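Local coordinates for lactose Operon Repressor (Escherichia coli, PDB 1JYE), which represses transcription of the lactose operon by binding its operator DNA, a hold released when inducer sugar occupies the core domain, at residues G65-S70 with L122-P127; P144-D149 with N157-S162; S221-F226 with A253-T258; I283-T288 with K325-L330. The protein carries 1 engineered substitution. All coordinates share one frame; numbering follows the deposited sequence.

Contact 1: G65-S70 with L122-P127; sequences GVATSS and LIINYP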
# COMPACT_ATOMS: atom_id res chain seq x y z
N GLY A 65 20.55 -6.68 -4.14
CA GLY A 65 19.36 -7.51 -4.19
C GLY A 65 18.51 -7.37 -2.95
O GLY A 65 19.03 -7.18 -1.85
N VAL A 66 17.20 -7.46 -3.13
CA VAL A 66 16.27 -7.36 -2.02
C VAL A 66 15.33 -8.56 -2.01
O VAL A 66 14.66 -8.84 -3.00
CB VAL A 66 15.39 -6.08 -2.12
CG1 VAL A 66 14.39 -6.06 -0.97
CG2 VAL A 66 16.27 -4.84 -2.08
N ALA A 67 15.31 -9.29 -0.89
CA ALA A 67 14.41 -10.42 -0.73
C ALA A 67 13.33 -9.81 0.15
O ALA A 67 13.61 -9.38 1.27
CB ALA A 67 15.11 -11.57 -0.01
N THR A 68 12.10 -9.76 -0.33
CA THR A 68 11.06 -9.10 0.45
C THR A 68 9.72 -9.80 0.61
O THR A 68 9.32 -10.62 -0.22
CB THR A 68 10.76 -7.70 -0.16
OG1 THR A 68 9.74 -7.05 0.61
CG2 THR A 68 10.29 -7.84 -1.60
N SER A 69 9.04 -9.47 1.70
CA SER A 69 7.71 -10.00 1.97
C SER A 69 6.86 -9.37 0.87
O SER A 69 7.29 -8.42 0.22
CB SER A 69 7.21 -9.52 3.33
OG SER A 69 8.00 -10.03 4.39
N SER A 70 5.66 -9.90 0.67
CA SER A 70 4.77 -9.38 -0.37
C SER A 70 4.61 -7.87 -0.36
O SER A 70 4.35 -7.26 0.68
CB SER A 70 3.40 -10.04 -0.26
OG SER A 70 2.52 -9.47 -1.22
N LEU A 122 22.92 -7.67 -0.14
CA LEU A 122 21.55 -8.14 0.03
C LEU A 122 20.81 -7.49 1.19
O LEU A 122 21.36 -7.35 2.28
CB LEU A 122 21.55 -9.66 0.26
CG LEU A 122 22.04 -10.55 -0.88
CD1 LEU A 122 22.35 -11.94 -0.35
CD2 LEU A 122 20.99 -10.60 -1.97
N ILE A 123 19.57 -7.09 0.94
CA ILE A 123 18.73 -6.54 2.00
C ILE A 123 17.60 -7.56 2.17
O ILE A 123 16.88 -7.86 1.22
CB ILE A 123 18.14 -5.16 1.62
CG1 ILE A 123 19.28 -4.15 1.47
CG2 ILE A 123 17.17 -4.71 2.69
CD1 ILE A 123 18.83 -2.75 1.06
N ILE A 124 17.49 -8.13 3.36
CA ILE A 124 16.47 -9.13 3.65
C ILE A 124 15.31 -8.48 4.40
O ILE A 124 15.37 -8.26 5.61
CB ILE A 124 17.05 -10.28 4.51
CG1 ILE A 124 18.36 -10.80 3.89
CG2 ILE A 124 16.04 -11.42 4.60
CD1 ILE A 124 18.21 -11.38 2.49
N ASN A 125 14.25 -8.18 3.65
CA ASN A 125 13.05 -7.54 4.20
C ASN A 125 11.97 -8.60 4.35
O ASN A 125 10.89 -8.50 3.77
CB ASN A 125 12.61 -6.43 3.25
CG ASN A 125 11.47 -5.60 3.80
OD1 ASN A 125 11.50 -5.19 4.96
ND2 ASN A 125 10.47 -5.34 2.97
N TYR A 126 12.26 -9.62 5.15
CA TYR A 126 11.36 -10.75 5.37
C TYR A 126 11.48 -11.19 6.83
O TYR A 126 12.59 -11.27 7.36
CB TYR A 126 11.79 -11.88 4.43
CG TYR A 126 10.88 -13.08 4.44
CD1 TYR A 126 9.68 -13.08 3.73
CD2 TYR A 126 11.22 -14.23 5.15
CE1 TYR A 126 8.84 -14.18 3.73
CE2 TYR A 126 10.38 -15.34 5.17
CZ TYR A 126 9.19 -15.31 4.46
OH TYR A 126 8.37 -16.41 4.47
N PRO A 127 10.35 -11.48 7.50
CA PRO A 127 10.39 -11.89 8.91
C PRO A 127 11.07 -13.23 9.17
O PRO A 127 10.65 -14.26 8.64
CB PRO A 127 8.91 -11.89 9.30
CG PRO A 127 8.25 -12.33 8.03
CD PRO A 127 8.97 -11.52 6.98
O HOH W 1 8.80 -8.12 6.19

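Contact 2: P144-D149 with N157-S162; sequences PALFLD and NSIIFS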
# COMPACT_ATOMS: atom_id res chain seq x y z
N PRO A 144 27.67 -9.27 1.69
CA PRO A 144 27.04 -8.56 2.81
C PRO A 144 25.52 -8.66 2.80
O PRO A 144 24.89 -8.48 1.76
CB PRO A 144 27.56 -7.13 2.66
CG PRO A 144 27.82 -7.02 1.18
CD PRO A 144 28.46 -8.34 0.86
N ALA A 145 24.94 -8.94 3.96
CA ALA A 145 23.49 -9.07 4.09
C ALA A 145 22.98 -8.26 5.27
O ALA A 145 23.52 -8.34 6.38
CB ALA A 145 23.11 -10.53 4.26
N LEU A 146 21.92 -7.49 5.04
CA LEU A 146 21.32 -6.66 6.07
C LEU A 146 19.86 -7.06 6.25
O LEU A 146 19.10 -7.08 5.28
CB LEU A 146 21.43 -5.19 5.65
CG LEU A 146 20.94 -4.11 6.61
CD1 LEU A 146 21.80 -4.10 7.88
CD2 LEU A 146 21.01 -2.76 5.91
N PHE A 147 19.47 -7.37 7.48
CA PHE A 147 18.10 -7.79 7.78
C PHE A 147 17.25 -6.67 8.37
O PHE A 147 17.69 -5.95 9.26
CB PHE A 147 18.12 -8.98 8.75
CG PHE A 147 18.80 -10.21 8.20
CD1 PHE A 147 20.18 -10.26 8.06
CD2 PHE A 147 18.05 -11.32 7.83
CE1 PHE A 147 20.81 -11.40 7.55
CE2 PHE A 147 18.66 -12.47 7.32
CZ PHE A 147 20.05 -12.50 7.18
N LEU A 148 16.01 -6.55 7.88
CA LEU A 148 15.11 -5.51 8.35
C LEU A 148 13.89 -6.01 9.12
O LEU A 148 13.08 -5.20 9.60
CB LEU A 148 14.64 -4.66 7.16
CG LEU A 148 15.73 -4.10 6.24
CD1 LEU A 148 15.09 -3.23 5.15
CD2 LEU A 148 16.73 -3.30 7.06
N ASP A 149 13.74 -7.32 9.26
CA ASP A 149 12.59 -7.87 9.98
C ASP A 149 13.02 -9.06 10.82
O ASP A 149 12.73 -10.22 10.51
CB ASP A 149 11.50 -8.32 8.99
CG ASP A 149 10.14 -8.47 9.64
OD1 ASP A 149 10.06 -8.47 10.89
OD2 ASP A 149 9.14 -8.61 8.90
N ASN A 157 23.64 -8.55 10.84
CA ASN A 157 23.55 -7.11 10.58
C ASN A 157 22.07 -6.80 10.38
O ASN A 157 21.40 -7.44 9.57
CB ASN A 157 24.33 -6.73 9.33
CG ASN A 157 25.82 -6.97 9.48
OD1 ASN A 157 26.40 -6.65 10.51
ND2 ASN A 157 26.44 -7.53 8.45
N SER A 158 21.56 -5.81 11.11
CA SER A 158 20.15 -5.48 11.00
C SER A 158 19.80 -4.06 11.42
O SER A 158 20.58 -3.37 12.07
CB SER A 158 19.33 -6.45 11.85
OG SER A 158 19.68 -6.31 13.23
N ILE A 159 18.61 -3.64 11.01
CA ILE A 159 18.07 -2.35 11.38
C ILE A 159 16.59 -2.61 11.59
O ILE A 159 15.90 -3.04 10.66
CB ILE A 159 18.19 -1.29 10.27
CG1 ILE A 159 19.64 -1.16 9.81
CG2 ILE A 159 17.67 0.06 10.80
CD1 ILE A 159 19.82 -0.22 8.62
N ILE A 160 16.10 -2.39 12.80
CA ILE A 160 14.68 -2.59 13.06
C ILE A 160 14.18 -1.48 13.96
O ILE A 160 14.97 -0.74 14.55
CB ILE A 160 14.38 -3.95 13.75
CG1 ILE A 160 14.92 -3.96 15.18
CG2 ILE A 160 14.98 -5.10 12.93
CD1 ILE A 160 14.47 -5.16 15.99
N PHE A 161 12.86 -1.34 14.03
CA PHE A 161 12.26 -0.32 14.88
C PHE A 161 12.21 -0.84 16.31
O PHE A 161 12.16 -2.05 16.54
CB PHE A 161 10.84 -0.01 14.39
CG PHE A 161 10.81 0.74 13.10
CD1 PHE A 161 11.24 2.06 13.05
CD2 PHE A 161 10.37 0.13 11.93
CE1 PHE A 161 11.23 2.77 11.84
CE2 PHE A 161 10.36 0.83 10.72
CZ PHE A 161 10.79 2.15 10.68
N SER A 162 12.23 0.07 17.27
CA SER A 162 12.18 -0.32 18.67
C SER A 162 10.79 -0.82 19.08
O SER A 162 9.88 -0.02 19.31
CB SER A 162 12.58 0.85 19.57
OG SER A 162 12.48 0.48 20.94
O HOH W 2 24.09 -10.11 8.47

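Contact 3: S221-F226 with A253-T258; sequences SAMSGF and AMRAIT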
# COMPACT_ATOMS: atom_id res chain seq x y z
N SER A 221 -4.59 -7.54 7.81
CA SER A 221 -5.64 -6.93 6.98
C SER A 221 -6.77 -6.30 7.78
O SER A 221 -7.07 -6.70 8.91
CB SER A 221 -6.24 -7.97 6.02
OG SER A 221 -7.06 -8.89 6.71
N ALA A 222 -7.42 -5.31 7.17
CA ALA A 222 -8.54 -4.64 7.81
C ALA A 222 -9.65 -5.64 8.10
O ALA A 222 -10.27 -5.59 9.16
CB ALA A 222 -9.06 -3.51 6.93
N MET A 223 -9.91 -6.55 7.17
CA MET A 223 -10.97 -7.52 7.37
C MET A 223 -10.71 -8.41 8.58
O MET A 223 -11.65 -8.77 9.30
CB MET A 223 -11.19 -8.38 6.13
CG MET A 223 -12.45 -9.26 6.20
SD MET A 223 -13.97 -8.31 6.52
CE MET A 223 -14.26 -7.58 4.90
N SER A 224 -9.45 -8.77 8.82
CA SER A 224 -9.16 -9.61 9.98
C SER A 224 -9.42 -8.82 11.26
O SER A 224 -9.86 -9.38 12.27
CB SER A 224 -7.71 -10.13 9.95
OG SER A 224 -6.77 -9.12 10.27
N GLY A 225 -9.17 -7.51 11.22
CA GLY A 225 -9.42 -6.69 12.39
C GLY A 225 -10.91 -6.61 12.66
O GLY A 225 -11.37 -6.62 13.80
N PHE A 226 -11.68 -6.52 11.58
CA PHE A 226 -13.14 -6.46 11.69
C PHE A 226 -13.70 -7.77 12.24
O PHE A 226 -14.51 -7.76 13.17
CB PHE A 226 -13.75 -6.20 10.31
CG PHE A 226 -15.25 -6.22 10.30
CD1 PHE A 226 -15.98 -5.15 10.81
CD2 PHE A 226 -15.94 -7.33 9.82
CE1 PHE A 226 -17.37 -5.18 10.83
CE2 PHE A 226 -17.33 -7.37 9.84
CZ PHE A 226 -18.05 -6.29 10.34
N ALA A 253 -11.18 -2.95 13.18
CA ALA A 253 -11.70 -2.94 14.54
C ALA A 253 -12.65 -1.77 14.73
O ALA A 253 -13.72 -1.91 15.33
CB ALA A 253 -10.55 -2.85 15.55
N MET A 254 -12.25 -0.61 14.22
CA MET A 254 -13.06 0.59 14.34
C MET A 254 -14.41 0.39 13.65
O MET A 254 -15.44 0.84 14.15
CB MET A 254 -12.32 1.78 13.74
CG MET A 254 -11.14 2.24 14.59
SD MET A 254 -10.05 3.39 13.73
CE MET A 254 -11.20 4.73 13.41
N ARG A 255 -14.41 -0.28 12.50
CA ARG A 255 -15.65 -0.53 11.80
C ARG A 255 -16.53 -1.47 12.63
O ARG A 255 -17.74 -1.26 12.75
CB ARG A 255 -15.41 -1.16 10.43
CG ARG A 255 -16.71 -1.52 9.72
CD ARG A 255 -16.51 -2.28 8.42
NE ARG A 255 -17.75 -2.97 8.07
CZ ARG A 255 -17.82 -4.12 7.42
NH1 ARG A 255 -16.72 -4.74 7.03
NH2 ARG A 255 -19.00 -4.69 7.20
N ALA A 256 -15.92 -2.50 13.22
CA ALA A 256 -16.67 -3.45 14.03
C ALA A 256 -17.31 -2.73 15.22
O ALA A 256 -18.49 -2.93 15.52
CB ALA A 256 -15.74 -4.56 14.53
N ILE A 257 -16.52 -1.90 15.89
CA ILE A 257 -17.00 -1.14 17.04
C ILE A 257 -18.20 -0.28 16.65
O ILE A 257 -19.25 -0.31 17.29
CB ILE A 257 -15.88 -0.23 17.59
CG1 ILE A 257 -14.76 -1.10 18.18
CG2 ILE A 257 -16.43 0.72 18.64
CD1 ILE A 257 -13.47 -0.35 18.44
N THR A 258 -18.03 0.48 15.57
CA THR A 258 -19.08 1.37 15.09
C THR A 258 -20.36 0.64 14.68
O THR A 258 -21.46 1.07 15.05
CB THR A 258 -18.57 2.20 13.89
OG1 THR A 258 -17.38 2.90 14.27
CG2 THR A 258 -19.63 3.21 13.46

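Contact 4: I283-T288 with K325-L330; sequences IPPLTT and KRKTTL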
# COMPACT_ATOMS: atom_id res chain seq x y z
N ILE A 283 -12.04 7.38 10.37
CA ILE A 283 -13.13 8.04 11.07
C ILE A 283 -13.41 7.38 12.42
O ILE A 283 -14.02 6.32 12.47
CB ILE A 283 -14.43 8.01 10.23
CG1 ILE A 283 -14.18 8.67 8.87
CG2 ILE A 283 -15.55 8.73 10.97
CD1 ILE A 283 -15.36 8.59 7.92
N PRO A 284 -12.95 8.00 13.52
CA PRO A 284 -12.19 9.26 13.54
C PRO A 284 -10.70 9.00 13.35
O PRO A 284 -10.26 7.85 13.35
CB PRO A 284 -12.51 9.82 14.92
CG PRO A 284 -12.57 8.59 15.75
CD PRO A 284 -13.37 7.63 14.88
N PRO A 285 -9.90 10.07 13.17
CA PRO A 285 -8.45 9.90 12.98
C PRO A 285 -7.85 9.01 14.06
O PRO A 285 -8.15 9.16 15.24
CB PRO A 285 -7.94 11.34 13.01
CG PRO A 285 -9.05 12.06 12.29
CD PRO A 285 -10.29 11.47 12.95
N LEU A 286 -7.00 8.09 13.62
CA LEU A 286 -6.40 7.08 14.48
C LEU A 286 -5.12 7.37 15.25
O LEU A 286 -4.10 7.76 14.68
CB LEU A 286 -6.19 5.81 13.64
CG LEU A 286 -5.55 4.59 14.30
CD1 LEU A 286 -6.49 4.03 15.36
CD2 LEU A 286 -5.25 3.54 13.23
N THR A 287 -5.18 7.17 16.57
CA THR A 287 -4.01 7.33 17.42
C THR A 287 -3.19 6.10 17.08
O THR A 287 -3.72 4.99 17.05
CB THR A 287 -4.39 7.29 18.91
OG1 THR A 287 -5.15 8.47 19.23
CG2 THR A 287 -3.14 7.24 19.78
N THR A 288 -1.89 6.28 16.85
CA THR A 288 -1.06 5.16 16.45
C THR A 288 0.41 5.34 16.81
O THR A 288 0.79 6.34 17.42
CB THR A 288 -1.21 4.96 14.92
OG1 THR A 288 -0.46 3.83 14.48
CG2 THR A 288 -0.74 6.22 14.18
N LYS A 325 -0.84 11.01 18.73
CA LYS A 325 -2.15 11.11 19.36
C LYS A 325 -3.17 11.76 18.45
O LYS A 325 -2.97 12.88 17.98
CB LYS A 325 -2.06 11.92 20.66
CG LYS A 325 -1.17 11.29 21.73
CD LYS A 325 -1.16 12.15 22.99
CE LYS A 325 -0.24 11.58 24.05
NZ LYS A 325 -0.23 12.42 25.28
N ARG A 326 -4.26 11.05 18.19
CA ARG A 326 -5.31 11.59 17.35
C ARG A 326 -6.68 11.57 18.05
O ARG A 326 -6.79 12.01 19.19
CB ARG A 326 -5.35 10.86 16.00
CG ARG A 326 -4.08 11.06 15.18
CD ARG A 326 -4.33 10.92 13.68
NE ARG A 326 -3.12 11.14 12.89
CZ ARG A 326 -2.39 10.17 12.35
NH1 ARG A 326 -2.72 8.89 12.51
NH2 ARG A 326 -1.32 10.47 11.63
N LYS A 327 -7.70 11.03 17.39
CA LYS A 327 -9.05 11.05 17.96
C LYS A 327 -9.67 9.74 18.44
O LYS A 327 -10.85 9.72 18.79
CB LYS A 327 -10.01 11.67 16.94
CG LYS A 327 -9.60 13.06 16.44
CD LYS A 327 -9.69 14.08 17.56
CE LYS A 327 -9.39 15.48 17.04
NZ LYS A 327 -9.52 16.50 18.12
N THR A 328 -8.89 8.66 18.48
CA THR A 328 -9.45 7.38 18.88
C THR A 328 -9.14 6.94 20.31
O THR A 328 -9.46 5.81 20.68
CB THR A 328 -8.99 6.27 17.93
OG1 THR A 328 -7.56 6.23 17.91
CG2 THR A 328 -9.51 6.54 16.51
N THR A 329 -8.53 7.82 21.09
CA THR A 329 -8.19 7.50 22.47
C THR A 329 -8.65 8.57 23.45
O THR A 329 -8.24 9.73 23.37
CB THR A 329 -6.67 7.27 22.65
OG1 THR A 329 -5.95 8.35 22.05
CG2 THR A 329 -6.25 5.96 22.01
N LEU A 330 -9.50 8.16 24.38
CA LEU A 330 -10.04 9.04 25.41
C LEU A 330 -10.13 8.25 26.71
O LEU A 330 -9.97 7.03 26.72
CB LEU A 330 -11.45 9.51 25.02
CG LEU A 330 -11.58 10.44 23.81
CD1 LEU A 330 -13.04 10.57 23.42
CD2 LEU A 330 -10.98 11.79 24.14

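Contact 1: G65-S70 with L122-P127
Four backbone hydrogen bonds zip the parallel strands 65-68 and 122-125 together, and their donors alternate between the two strands. Ile123 N gives to Gly65 O at 2.8 Å, Ala67 N to Ile123 O, Asn125 N to Ala67 O at 2.7 Å, and Ser69 N to Asn125 O just past the end of strand 65-68. Between these bonds the CA-H groups of Leu122, Val66 and Thr68 lean on the same carbonyl oxygens, as is usual between parallel strands.

Side-chain polar contacts gather at the C-terminal ends. Thr68 and Asn125 stand side by side on one face, and Asn125 ND2 gives a hydrogen bond to Thr68 OG1 at 3.0 Å, tilted 20° from the amide plane. With OG1 anti to the backbone N (chi1 -180°), beside the carbonyl carbon, the Thr68 hydroxyl donates to Ser69 O at 2.8 Å, on a lone pair, while it accepts from Asn125. Ser69 OG lies 3.1 Å from Pro127 CD, and a water bonded to this hydroxyl at 2.7 Å reaches Asn125 O only weakly.

The apolar contacts divide between the faces. Val66 CG2 runs alongside Ile123 CB on the face shared with Thr68 and Asn125, which helix 74-89 covers beyond them. On the other face Ala67 CB meets Ile124 CD1 at 4.0 Å, while Leu122 CD2 folds back over Gly65; helix 104-115 packs here. The pair forms the centre of the parallel sheet with helices on both faces, the Rossmann-like N-terminal subdomain of the periplasmic-binding-protein fold in LacI-family repressors.

Contact 2: P144-D149 with N157-S162
Asn157 brings its backbone carbonyl to strand 145-147: its O takes the nearly straight hydrogen bond from Phe147 N at 2.8 Å (172° at the hydrogen). The same oxygen lies in the plane of the Phe147 ring, at its edge, 3.4 Å from CD1. Asn157 CB rests against Ala145 O, and a water closes this end by donating to that oxygen and accepting from Asn157 N. One step on, Ile159 N donates to Phe147 O at 3.0 Å, completing a single bridge between Phe147 and Ser158. Strand 145-147 is the edge of the N-terminal parallel sheet, whereas 158-161 belongs to the small mixed sheet with 316-324 and 288-290, so this short pairing links the two sheets. Ile159 packs against two leucines. Its CD1 meets Leu146 CD2 at 3.9 Å, the two side chains crossing at a slant, while its CB lies alongside Leu148 CD2 at 4.1 Å. Leu146 CG stands anti to the backbone N (chi1 -177°), which brings CD1 against the peptide between Asn157 and Ser158, 3.7 Å from Ser158 N. Helix 293-308 closes over Leu146 and Ile159 through Arg303, and Ser158 OG turns instead to Asn316 of strand 316-324.

Contact 3: S221-F226 with A253-T258
A cation-pi stack between neighbouring helices carries this contact: Arg255 of helix 247-259 lies on Phe226, in the first turns of helix 222-234, within the periplasmic-binding-protein-like domain. The short helical segments cross at -37° with their axes 8.0 Å apart, and no hydrogen bond joins them.

The guanidinium is laid flat on one face of the phenyl ring, its plane within 5° of the ring plane and Arg255 CZ 3.8 Å from the ring centroid. NH1 sits over the centre of the ring, while NH2 extends past Phe226 CZ at 3.6 Å. Arg255 CG stands anti to the backbone N (chi1 176°) and the chain runs extended to NE, so CG and CD also pass beside CD1 and CE1 of the ring. A salt bridge from NE to Glu259, one turn later on the same helix, helps fix the rotation of the flat group. A leucine here would probably leave Glu259 without its mate and much of the ring face without a flat, charged cover.

Ala256 N lies at the ring edge, near its plane, 3.6 Å from Phe226 CD1; Ala256 CB, 3.8 Å from CD1, sits off the plane, opposite the guanidinium. Beside it the chains come close, Gly225 C lying 3.7 Å from Ala253 N with no side chain on the glycine to hold them apart. Ser221 N-caps helix 222-234, its OG accepting from Ser224 N. Met223 and Arg255 touch Ser280 of the second subunit. Further along, Thr229 and Met230 continue the packing against Ala256 between these helices, which follow strands 214-217 and 241-244 of one parallel sheet.

Contact 4: I283-T288 with K325-L330
Thr287 OG1 is gripped from two sides: it accepts from Arg326 N at 2.9 Å, and it shares a hydrogen bond with Thr329 OG1, also 2.9 Å away, the two threonine side chains meeting tip to tip. Because OG1 is anti to the carbonyl carbon (chi1 -69°), the hydroxyl reaches both partners. The backbone of the same residue is held as well, Thr287 N giving Thr328 OG1 a nearly straight bond of 2.9 Å (172°). Thr328 OG1 in turn bonds to Val270 O, and Thr329 OG1 to His173.

Arg326 stretches along the proline-rich segment. Its CD touches Pro285 CB at 3.7 Å, and NH1 donates to Leu286 O at 2.8 Å, in the carbonyl plane. Beyond the segments NH1 also meets Ser279, and NH2 forms a salt bridge with Asp275. A methionine in its place would probably leave Asp275 without its countercharge and Leu286 O without this donor.

Lys327 N bonds to Pro285 O from above the carbonyl plane, and Lys327 CB packs on CB of Pro284, which follows a cis peptide bond. Thr328 CG2 presses against Pro285 O at 3.2 Å. Neither segment forms a regular strand pairing here, so threonine hydroxyls and a guanidinium do much of the work of backbone partners, which suggests that side chains, with the one backbone bond from Lys327 N to Pro285 O, largely set how these two loops align.

Overall arrangement
Contacts 1 and 2 are buried and adjoin in the N-terminal half: strands 122-125 and 145-147 are sheet neighbours, and Ile124 N lies 2.7 Å from Leu146 O. Contact 1 is sheet interior, contact 2 the seam from that sheet to the mixed one. Contacts 3 and 4 lie on the other side of the chain's centre, about 30 Å away centre to centre, and are only partly buried; both touch the second subunit. They meet through Met254, whose CE is 3.3 Å from Pro284 O. Backbone bonds dominate the strand contacts, a cation-pi stack the helix pair, and side-chain hydrogen bonds the loops.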